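Local coordinates for protein FimX (Pseudomonas aeruginosa PAO1, PDB 3HV8) that belongs to the EAL-domain family and binds the ligand C2E in a pocket of that domain, at residues K106-Q117 with V140-Y151. Numbering follows the deposited sequence.
With C2E (9,9'-[(2R,3R,3aS,5S,7aR,9R,10R,10aS,12S,14aR)-3,5,10,12-tetrahydroxy-5,12-dioxidooctahydro-2H,7H-difuro[3,2-d:3',2'-j][1,3,7,9,2,8]tetraoxadiphosphacyclododecine-2,9-diyl]bis(2-amino-1,9-dihydro-6H-purin-6-one)), chain B.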
ATOM      1  N   LYS A 106      -4.314  11.280   2.916  1.00 27.17           N
ATOM      2  CA  LYS A 106      -4.731   9.888   3.040  1.00 24.19           C
ATOM      3  C   LYS A 106      -3.470   9.041   2.938  1.00 25.17           C
ATOM      4  O   LYS A 106      -2.614   9.312   2.094  1.00 25.04           O
ATOM      5  CB  LYS A 106      -5.705   9.560   1.911  1.00 30.07           C
ATOM      6  CG  LYS A 106      -6.250   8.161   1.922  1.00 31.89           C
ATOM      7  CD  LYS A 106      -7.311   7.969   0.834  1.00 35.56           C
ATOM      8  CE  LYS A 106      -8.579   8.744   1.142  1.00 31.80           C
ATOM      9  NZ  LYS A 106      -9.754   8.206   0.375  1.00 33.31           N
ATOM     10  N   LEU A 107      -3.339   8.031   3.794  1.00 24.07           N
ATOM     11  CA  LEU A 107      -2.152   7.167   3.784  1.00 22.74           C
ATOM     12  C   LEU A 107      -2.502   5.749   3.377  1.00 22.95           C
ATOM     13  O   LEU A 107      -3.481   5.182   3.873  1.00 24.34           O
ATOM     14  CB  LEU A 107      -1.480   7.138   5.153  1.00 23.34           C
ATOM     15  CG  LEU A 107      -0.861   8.445   5.648  1.00 23.37           C
ATOM     16  CD1 LEU A 107      -0.178   8.202   6.994  1.00 25.07           C
ATOM     17  CD2 LEU A 107       0.135   9.004   4.610  1.00 27.16           C
ATOM     18  N   PHE A 108      -1.692   5.195   2.478  1.00 21.95           N
ATOM     19  CA  PHE A 108      -1.781   3.802   2.051  1.00 21.45           C
ATOM     20  C   PHE A 108      -0.774   3.001   2.856  1.00 22.09           C
ATOM     21  O   PHE A 108       0.439   3.285   2.805  1.00 22.92           O
ATOM     22  CB  PHE A 108      -1.461   3.685   0.554  1.00 24.02           C
ATOM     23  CG  PHE A 108      -2.552   4.208  -0.352  1.00 22.10           C
ATOM     24  CD1 PHE A 108      -3.270   3.328  -1.158  1.00 24.48           C
ATOM     25  CD2 PHE A 108      -2.848   5.556  -0.407  1.00 25.36           C
ATOM     26  CE1 PHE A 108      -4.273   3.791  -2.001  1.00 25.62           C
ATOM     27  CE2 PHE A 108      -3.853   6.025  -1.242  1.00 27.83           C
ATOM     28  CZ  PHE A 108      -4.564   5.133  -2.044  1.00 26.35           C
ATOM     29  N   VAL A 109      -1.263   2.030   3.629  1.00 22.09           N
ATOM     30  CA  VAL A 109      -0.433   1.317   4.589  1.00 22.38           C
ATOM     31  C   VAL A 109      -0.473  -0.172   4.301  1.00 21.52           C
ATOM     32  O   VAL A 109      -1.553  -0.768   4.214  1.00 22.46           O
ATOM     33  CB  VAL A 109      -0.935   1.580   6.031  1.00 22.64           C
ATOM     34  CG1 VAL A 109      -0.160   0.736   7.050  1.00 25.11           C
ATOM     35  CG2 VAL A 109      -0.861   3.066   6.360  1.00 26.00           C
ATOM     36  N   HIS A 110       0.695  -0.787   4.160  1.00 21.79           N
ATOM     37  CA  HIS A 110       0.804  -2.211   3.885  1.00 21.04           C
ATOM     38  C   HIS A 110       0.408  -3.072   5.076  1.00 23.53           C
ATOM     39  O   HIS A 110       0.653  -2.703   6.239  1.00 23.66           O
ATOM     40  CB  HIS A 110       2.249  -2.559   3.532  1.00 23.32           C
ATOM     41  CG  HIS A 110       2.693  -2.062   2.195  1.00 22.07           C
ATOM     42  ND1 HIS A 110       2.308  -2.662   1.012  1.00 25.13           N
ATOM     43  CD2 HIS A 110       3.506  -1.038   1.849  1.00 25.70           C
ATOM     44  CE1 HIS A 110       2.870  -2.026   0.000  1.00 22.78           C
ATOM     45  NE2 HIS A 110       3.597  -1.033   0.480  1.00 24.75           N
ATOM     46  N   LEU A 111      -0.190  -4.225   4.781  1.00 20.91           N
ATOM     47  CA  LEU A 111      -0.398  -5.276   5.774  1.00 22.79           C
ATOM     48  C   LEU A 111       0.322  -6.546   5.341  1.00 22.97           C
ATOM     49  O   LEU A 111       0.200  -6.980   4.181  1.00 24.21           O
ATOM     50  CB  LEU A 111      -1.887  -5.579   5.941  1.00 23.40           C
ATOM     51  CG  LEU A 111      -2.708  -4.451   6.546  1.00 24.16           C
ATOM     52  CD1 LEU A 111      -4.177  -4.889   6.603  1.00 26.27           C
ATOM     53  CD2 LEU A 111      -2.197  -4.025   7.938  1.00 25.10           C
ATOM     54  N   SER A 112       1.049  -7.170   6.258  1.00 24.85           N
ATOM     55  CA  SER A 112       1.623  -8.487   5.983  1.00 23.51           C
ATOM     56  C   SER A 112       0.546  -9.572   6.048  1.00 23.83           C
ATOM     57  O   SER A 112      -0.545  -9.356   6.582  1.00 22.85           O
ATOM     58  CB  SER A 112       2.721  -8.821   7.001  1.00 23.65           C
ATOM     59  OG  SER A 112       2.148  -9.057   8.274  1.00 26.75           O
ATOM     60  N   SER A 113       0.865 -10.752   5.518  1.00 24.02           N
ATOM     61  CA  SER A 113      -0.082 -11.859   5.584  1.00 23.73           C
ATOM     62  C   SER A 113      -0.395 -12.245   7.027  1.00 25.14           C
ATOM     63  O   SER A 113      -1.486 -12.728   7.320  1.00 24.84           O
ATOM     64  CB  SER A 113       0.443 -13.065   4.808  1.00 24.05           C
ATOM     65  OG  SER A 113       1.607 -13.591   5.436  1.00 25.95           O
ATOM     66  N   ALA A 114       0.558 -12.049   7.930  1.00 23.84           N
ATOM     67  CA  ALA A 114       0.299 -12.358   9.332  1.00 25.24           C
ATOM     68  C   ALA A 114      -0.837 -11.497   9.870  1.00 25.32           C
ATOM     69  O   ALA A 114      -1.716 -11.991  10.574  1.00 27.61           O
ATOM     70  CB  ALA A 114       1.567 -12.184  10.158  1.00 26.43           C
ATOM     71  N   SER A 115      -0.856 -10.217   9.511  1.00 24.86           N
ATOM     72  CA  SER A 115      -1.939  -9.351   9.960  1.00 24.94           C
ATOM     73  C   SER A 115      -3.285  -9.747   9.345  1.00 27.97           C
ATOM     74  O   SER A 115      -4.324  -9.604   9.985  1.00 26.50           O
ATOM     75  CB  SER A 115      -1.619  -7.878   9.710  1.00 25.36           C
ATOM     76  OG  SER A 115      -0.596  -7.441  10.593  1.00 27.55           O
ATOM     77  N   LEU A 116      -3.279 -10.255   8.116  0.51 27.58           N
ATOM     78  CA  LEU A 116      -4.530 -10.729   7.519  0.51 28.86           C
ATOM     79  C   LEU A 116      -5.153 -11.803   8.387  0.51 32.92           C
ATOM     80  O   LEU A 116      -6.371 -11.855   8.562  0.51 35.04           O
ATOM     81  CB  LEU A 116      -4.298 -11.313   6.131  0.51 30.77           C
ATOM     82  CG  LEU A 116      -3.915 -10.334   5.041  0.51 24.32           C
ATOM     83  CD1 LEU A 116      -3.706 -11.066   3.719  0.51 26.43           C
ATOM     84  CD2 LEU A 116      -4.994  -9.268   4.900  0.51 33.89           C
ATOM     85  N   GLN A 117      -4.302 -12.668   8.922  1.00 29.59           N
ATOM     86  CA  GLN A 117      -4.777 -13.809   9.696  1.00 31.34           C
ATOM     87  C   GLN A 117      -5.045 -13.515  11.177  1.00 35.29           C
ATOM     88  O   GLN A 117      -5.429 -14.407  11.933  1.00 41.82           O
ATOM     89  CB  GLN A 117      -3.759 -14.942   9.581  1.00 30.29           C
ATOM     90  CG  GLN A 117      -3.574 -15.437   8.164  1.00 31.38           C
ATOM     91  CD  GLN A 117      -2.529 -16.524   8.081  1.00 37.51           C
ATOM     92  OE1 GLN A 117      -1.334 -16.243   8.030  1.00 38.72           O
ATOM     93  NE2 GLN A 117      -2.974 -17.778   8.072  1.00 37.64           N
ATOM     94  N   VAL A 140      -5.950   3.796   3.960  1.00 23.60           N
ATOM     95  CA  VAL A 140      -6.208   2.751   2.984  1.00 22.74           C
ATOM     96  C   VAL A 140      -5.235   1.619   3.244  1.00 23.68           C
ATOM     97  O   VAL A 140      -4.011   1.831   3.179  1.00 26.38           O
ATOM     98  CB  VAL A 140      -5.948   3.253   1.537  1.00 23.35           C
ATOM     99  CG1 VAL A 140      -6.378   2.182   0.547  1.00 23.65           C
ATOM    100  CG2 VAL A 140      -6.655   4.590   1.267  1.00 25.17           C
ATOM    101  N   PHE A 141      -5.741   0.427   3.536  1.00 21.63           N
ATOM    102  CA  PHE A 141      -4.866  -0.723   3.801  1.00 19.71           C
ATOM    103  C   PHE A 141      -4.588  -1.512   2.538  1.00 22.55           C
ATOM    104  O   PHE A 141      -5.518  -1.828   1.779  1.00 23.82           O
ATOM    105  CB  PHE A 141      -5.462  -1.611   4.895  1.00 23.54           C
ATOM    106  CG  PHE A 141      -5.440  -0.954   6.229  1.00 23.46           C
ATOM    107  CD1 PHE A 141      -4.287  -0.980   6.992  1.00 24.92           C
ATOM    108  CD2 PHE A 141      -6.527  -0.216   6.674  1.00 23.85           C
ATOM    109  CE1 PHE A 141      -4.228  -0.320   8.213  1.00 28.57           C
ATOM    110  CE2 PHE A 141      -6.482   0.432   7.893  1.00 25.85           C
ATOM    111  CZ  PHE A 141      -5.326   0.384   8.664  1.00 26.33           C
ATOM    112  N   GLN A 142      -3.307  -1.768   2.283  0.56 21.08           N
ATOM    113  CA  GLN A 142      -2.893  -2.459   1.076  0.56 21.62           C
ATOM    114  C   GLN A 142      -2.558  -3.893   1.389  0.56 21.86           C
ATOM    115  O   GLN A 142      -1.834  -4.185   2.348  0.56 24.38           O
ATOM    116  CB  GLN A 142      -1.656  -1.792   0.470  0.56 25.36           C
ATOM    117  CG  GLN A 142      -1.816  -0.321   0.228  0.56 21.86           C
ATOM    118  CD  GLN A 142      -0.633   0.284  -0.500  0.56 25.01           C
ATOM    119  OE1 GLN A 142      -0.774   0.774  -1.619  0.56 28.30           O
ATOM    120  NE2 GLN A 142       0.538   0.252   0.131  0.56 24.92           N
ATOM    121  N   ILE A 143      -3.088  -4.777   0.561  1.00 23.18           N
ATOM    122  CA  ILE A 143      -2.803  -6.187   0.626  1.00 22.40           C
ATOM    123  C   ILE A 143      -2.262  -6.614  -0.739  1.00 24.01           C
ATOM    124  O   ILE A 143      -2.818  -6.225  -1.767  1.00 24.45           O
ATOM    125  CB  ILE A 143      -4.136  -6.933   0.914  1.00 27.10           C
ATOM    126  CG1 ILE A 143      -4.772  -6.381   2.198  1.00 30.96           C
ATOM    127  CG2 ILE A 143      -3.911  -8.445   0.980  1.00 30.74           C
ATOM    128  CD1 ILE A 143      -6.247  -6.788   2.420  1.00 30.27           C
ATOM    129  N   SER A 144      -1.193  -7.401  -0.789  1.00 21.61           N
ATOM    130  CA  SER A 144      -0.686  -7.881  -2.072  1.00 21.65           C
ATOM    131  C   SER A 144      -1.672  -8.843  -2.721  1.00 21.89           C
ATOM    132  O   SER A 144      -2.449  -9.526  -2.043  1.00 22.05           O
ATOM    133  CB  SER A 144       0.683  -8.561  -1.914  1.00 24.83           C
ATOM    134  OG  SER A 144       0.523  -9.857  -1.351  1.00 25.06           O
ATOM    135  N   GLU A 145      -1.614  -8.897  -4.042  1.00 21.96           N
ATOM    136  CA  GLU A 145      -2.445  -9.838  -4.775  1.00 22.03           C
ATOM    137  C   GLU A 145      -2.192 -11.266  -4.311  1.00 21.55           C
ATOM    138  O   GLU A 145      -3.136 -12.037  -4.127  1.00 24.10           O
ATOM    139  CB  GLU A 145      -2.196  -9.717  -6.269  1.00 22.17           C
ATOM    140  CG  GLU A 145      -2.956 -10.761  -7.085  1.00 23.93           C
ATOM    141  CD  GLU A 145      -2.862 -10.486  -8.567  1.00 23.96           C
ATOM    142  OE1 GLU A 145      -1.855 -10.865  -9.199  1.00 26.41           O
ATOM    143  OE2 GLU A 145      -3.807  -9.860  -9.093  1.00 27.12           O
ATOM    144  N   ALA A 146      -0.926 -11.617  -4.121  1.00 23.37           N
ATOM    145  CA  ALA A 146      -0.611 -12.973  -3.715  1.00 25.13           C
ATOM    146  C   ALA A 146      -1.275 -13.283  -2.375  1.00 24.58           C
ATOM    147  O   ALA A 146      -1.903 -14.333  -2.212  1.00 24.99           O
ATOM    148  CB  ALA A 146       0.896 -13.152  -3.618  1.00 26.89           C
ATOM    149  N   ASP A 147      -1.182 -12.360  -1.422  1.00 23.50           N
ATOM    150  CA  ASP A 147      -1.788 -12.599  -0.100  1.00 23.83           C
ATOM    151  C   ASP A 147      -3.316 -12.593  -0.128  1.00 25.41           C
ATOM    152  O   ASP A 147      -3.964 -13.384   0.572  1.00 25.84           O
ATOM    153  CB  ASP A 147      -1.271 -11.597   0.931  1.00 24.88           C
ATOM    154  CG  ASP A 147       0.141 -11.884   1.326  1.00 27.96           C
ATOM    155  OD1 ASP A 147       0.796 -10.994   1.900  1.00 27.36           O
ATOM    156  OD2 ASP A 147       0.591 -13.009   1.041  1.00 28.87           O
ATOM    157  N   ALA A 148      -3.905 -11.707  -0.924  1.00 25.11           N
ATOM    158  CA  ALA A 148      -5.356 -11.654  -1.033  1.00 26.59           C
ATOM    159  C   ALA A 148      -5.896 -12.984  -1.524  1.00 27.99           C
ATOM    160  O   ALA A 148      -6.958 -13.430  -1.100  1.00 28.38           O
ATOM    161  CB  ALA A 148      -5.763 -10.569  -2.008  1.00 27.34           C
ATOM    162  N   THR A 149      -5.152 -13.594  -2.436  1.00 25.14           N
ATOM    163  CA  THR A 149      -5.525 -14.837  -3.079  1.00 26.32           C
ATOM    164  C   THR A 149      -5.237 -16.042  -2.168  1.00 28.41           C
ATOM    165  O   THR A 149      -6.049 -16.958  -2.049  1.00 29.35           O
ATOM    166  CB  THR A 149      -4.769 -14.937  -4.410  1.00 29.61           C
ATOM    167  OG1 THR A 149      -4.949 -13.701  -5.136  1.00 31.01           O
ATOM    168  CG2 THR A 149      -5.292 -16.084  -5.241  1.00 33.42           C
ATOM    169  N   SER A 150      -4.099 -16.013  -1.486  1.00 24.82           N
ATOM    170  CA  SER A 150      -3.712 -17.099  -0.587  1.00 24.37           C
ATOM    171  C   SER A 150      -4.602 -17.201   0.636  1.00 27.67           C
ATOM    172  O   SER A 150      -4.810 -18.291   1.179  1.00 31.07           O
ATOM    173  CB  SER A 150      -2.282 -16.879  -0.075  1.00 23.06           C
ATOM    174  OG  SER A 150      -1.316 -16.968  -1.102  1.00 25.27           O
ATOM    175  N   TYR A 151      -5.084 -16.060   1.112  1.00 23.14           N
ATOM    176  CA  TYR A 151      -5.840 -15.983   2.358  1.00 23.29           C
ATOM    177  C   TYR A 151      -7.178 -15.313   2.080  1.00 23.97           C
ATOM    178  O   TYR A 151      -7.553 -14.343   2.738  1.00 24.42           O
ATOM    179  CB  TYR A 151      -5.047 -15.183   3.410  1.00 25.93           C
ATOM    180  CG  TYR A 151      -3.669 -15.755   3.638  1.00 23.52           C
ATOM    181  CD1 TYR A 151      -3.492 -16.889   4.424  1.00 28.17           C
ATOM    182  CD2 TYR A 151      -2.552 -15.190   3.031  1.00 23.92           C
ATOM    183  CE1 TYR A 151      -2.227 -17.425   4.615  1.00 25.95           C
ATOM    184  CE2 TYR A 151      -1.280 -15.724   3.218  1.00 26.20           C
ATOM    185  CZ  TYR A 151      -1.135 -16.849   4.005  1.00 25.64           C
ATOM    186  OH  TYR A 151       0.123 -17.390   4.162  1.00 28.38           O
TER
HETATM  187  P1  C2E B 900       5.932  -2.826  -2.937  1.00 26.53           P
HETATM  188  O2P C2E B 900       4.485  -2.904  -3.610  1.00 35.94           O
HETATM  189  O1P C2E B 900       6.868  -3.456  -3.890  1.00 45.66           O
HETATM  190  O5' C2E B 900       6.504  -1.349  -2.764  1.00 39.66           O
HETATM  191  C5' C2E B 900       7.100  -0.728  -3.919  1.00 33.20           C
HETATM  192  C4' C2E B 900       8.638  -0.848  -3.964  1.00 26.96           C
HETATM  193  O4' C2E B 900       9.124  -0.126  -5.121  1.00 26.51           O
HETATM  194  C3' C2E B 900       9.147  -0.070  -2.756  1.00 24.86           C
HETATM  195  O3' C2E B 900      10.306  -0.729  -2.224  1.00 22.26           O
HETATM  196  C2' C2E B 900       9.454   1.341  -3.311  1.00 26.46           C
HETATM  197  O2' C2E B 900      10.487   2.013  -2.615  1.00 29.30           O
HETATM  198  C1' C2E B 900       9.900   0.998  -4.732  1.00 24.07           C
HETATM  199  N9  C2E B 900       9.705   2.060  -5.708  1.00 25.74           N
HETATM  200  C8  C2E B 900       8.894   3.164  -5.589  1.00 28.31           C
HETATM  201  N7  C2E B 900       8.841   3.796  -6.739  1.00 27.53           N
HETATM  202  C5  C2E B 900       9.632   3.137  -7.636  1.00 25.77           C
HETATM  203  C6  C2E B 900       9.961   3.358  -8.992  1.00 28.14           C
HETATM  204  O6  C2E B 900       9.480   4.277  -9.657  1.00 26.79           O
HETATM  205  N1  C2E B 900      10.813   2.488  -9.554  1.00 29.93           N
HETATM  206  C2  C2E B 900      11.342   1.444  -8.861  1.00 34.87           C
HETATM  207  N2  C2E B 900      12.203   0.595  -9.507  1.00 38.87           N
HETATM  208  N3  C2E B 900      11.045   1.227  -7.601  1.00 32.40           N
HETATM  209  C4  C2E B 900      10.197   2.045  -6.977  1.00 25.32           C
HETATM  210  P11 C2E B 900      10.374  -0.904  -0.625  1.00 22.13           P
HETATM  211  O21 C2E B 900      11.755  -1.575  -0.280  1.00 25.37           O
HETATM  212  O11 C2E B 900      10.100   0.373   0.062  1.00 24.95           O
HETATM  213  O5A C2E B 900       9.168  -1.877  -0.285  1.00 21.85           O
HETATM  214  C5A C2E B 900       9.176  -3.207  -0.822  1.00 22.65           C
HETATM  215  C4A C2E B 900       8.025  -4.026  -0.243  1.00 21.67           C
HETATM  216  O4A C2E B 900       8.178  -4.116   1.181  1.00 21.59           O
HETATM  217  C3A C2E B 900       6.638  -3.417  -0.452  1.00 24.28           C
HETATM  218  O3A C2E B 900       6.052  -3.792  -1.692  1.00 25.12           O
HETATM  219  C2A C2E B 900       5.852  -4.115   0.660  1.00 21.33           C
HETATM  220  O2A C2E B 900       5.562  -5.474   0.289  1.00 23.31           O
HETATM  221  C1A C2E B 900       6.899  -4.192   1.777  1.00 21.14           C
HETATM  222  N91 C2E B 900       6.725  -3.047   2.663  1.00 20.76           N
HETATM  223  C81 C2E B 900       7.293  -1.808   2.579  1.00 21.80           C
HETATM  224  N71 C2E B 900       6.867  -1.088   3.580  1.00 20.90           N
HETATM  225  C51 C2E B 900       6.067  -1.846   4.389  1.00 21.56           C
HETATM  226  C61 C2E B 900       5.368  -1.645   5.597  1.00 19.94           C
HETATM  227  O61 C2E B 900       5.284  -0.545   6.156  1.00 22.69           O
HETATM  228  N11 C2E B 900       4.687  -2.720   6.073  1.00 20.23           N
HETATM  229  C21 C2E B 900       4.670  -3.935   5.444  1.00 20.31           C
HETATM  230  N21 C2E B 900       3.924  -4.951   5.970  1.00 23.07           N
HETATM  231  N31 C2E B 900       5.290  -4.130   4.310  1.00 21.11           N
HETATM  232  C41 C2E B 900       5.993  -3.114   3.796  1.00 20.14           C
HETATM  233  O   HOH W   1       0.870  -4.776   0.399  1.00 38.16           O
HETATM  234  O   HOH W   2      -0.039  -8.389   1.771  1.00 27.26           O
HETATM  235  O   HOH W   3       3.056 -10.928   3.655  1.00 30.07           O
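V109 sits between V140 and Q142 on the parallel neighbouring strand: V109 N donates a hydrogen bond to V140 O (2.8 Å), and V109 O accepts one from Q142 N (2.8 Å). V140 N to L107 O and L111 N to Q142 O continue the ladder. On the sheet face shared with H110 and Q142, V140 CB makes a CH-pi contact over one face of the F108 ring, 3.9 Å from its centroid. Q142, extended beyond CG, brings NE2 over the centre of the H110 ring, 3.2 Å above its plane; the same NE2 donates to E52, whose carboxylate also receives a weak bond from H110 NE2. C2E C2A covers the opposite face of the imidazole, and a water in the ring plane meets ND1. Beyond L111 N, water links the two segments. One molecule accepts from S144 N and donates to L111 O and to D147 OD1 (2.7 Å); a second accepts from S113 N and donates to that same OD1. S144 is the N-cap of helix 145-150, its OG accepting from D147 N (3.0 Å). Between the two segments, L116 CD2 packs 3.7 Å from I143 CD1. Adjacent parallel strands with ligand at their C-terminal ends typify the barrel of EAL domains.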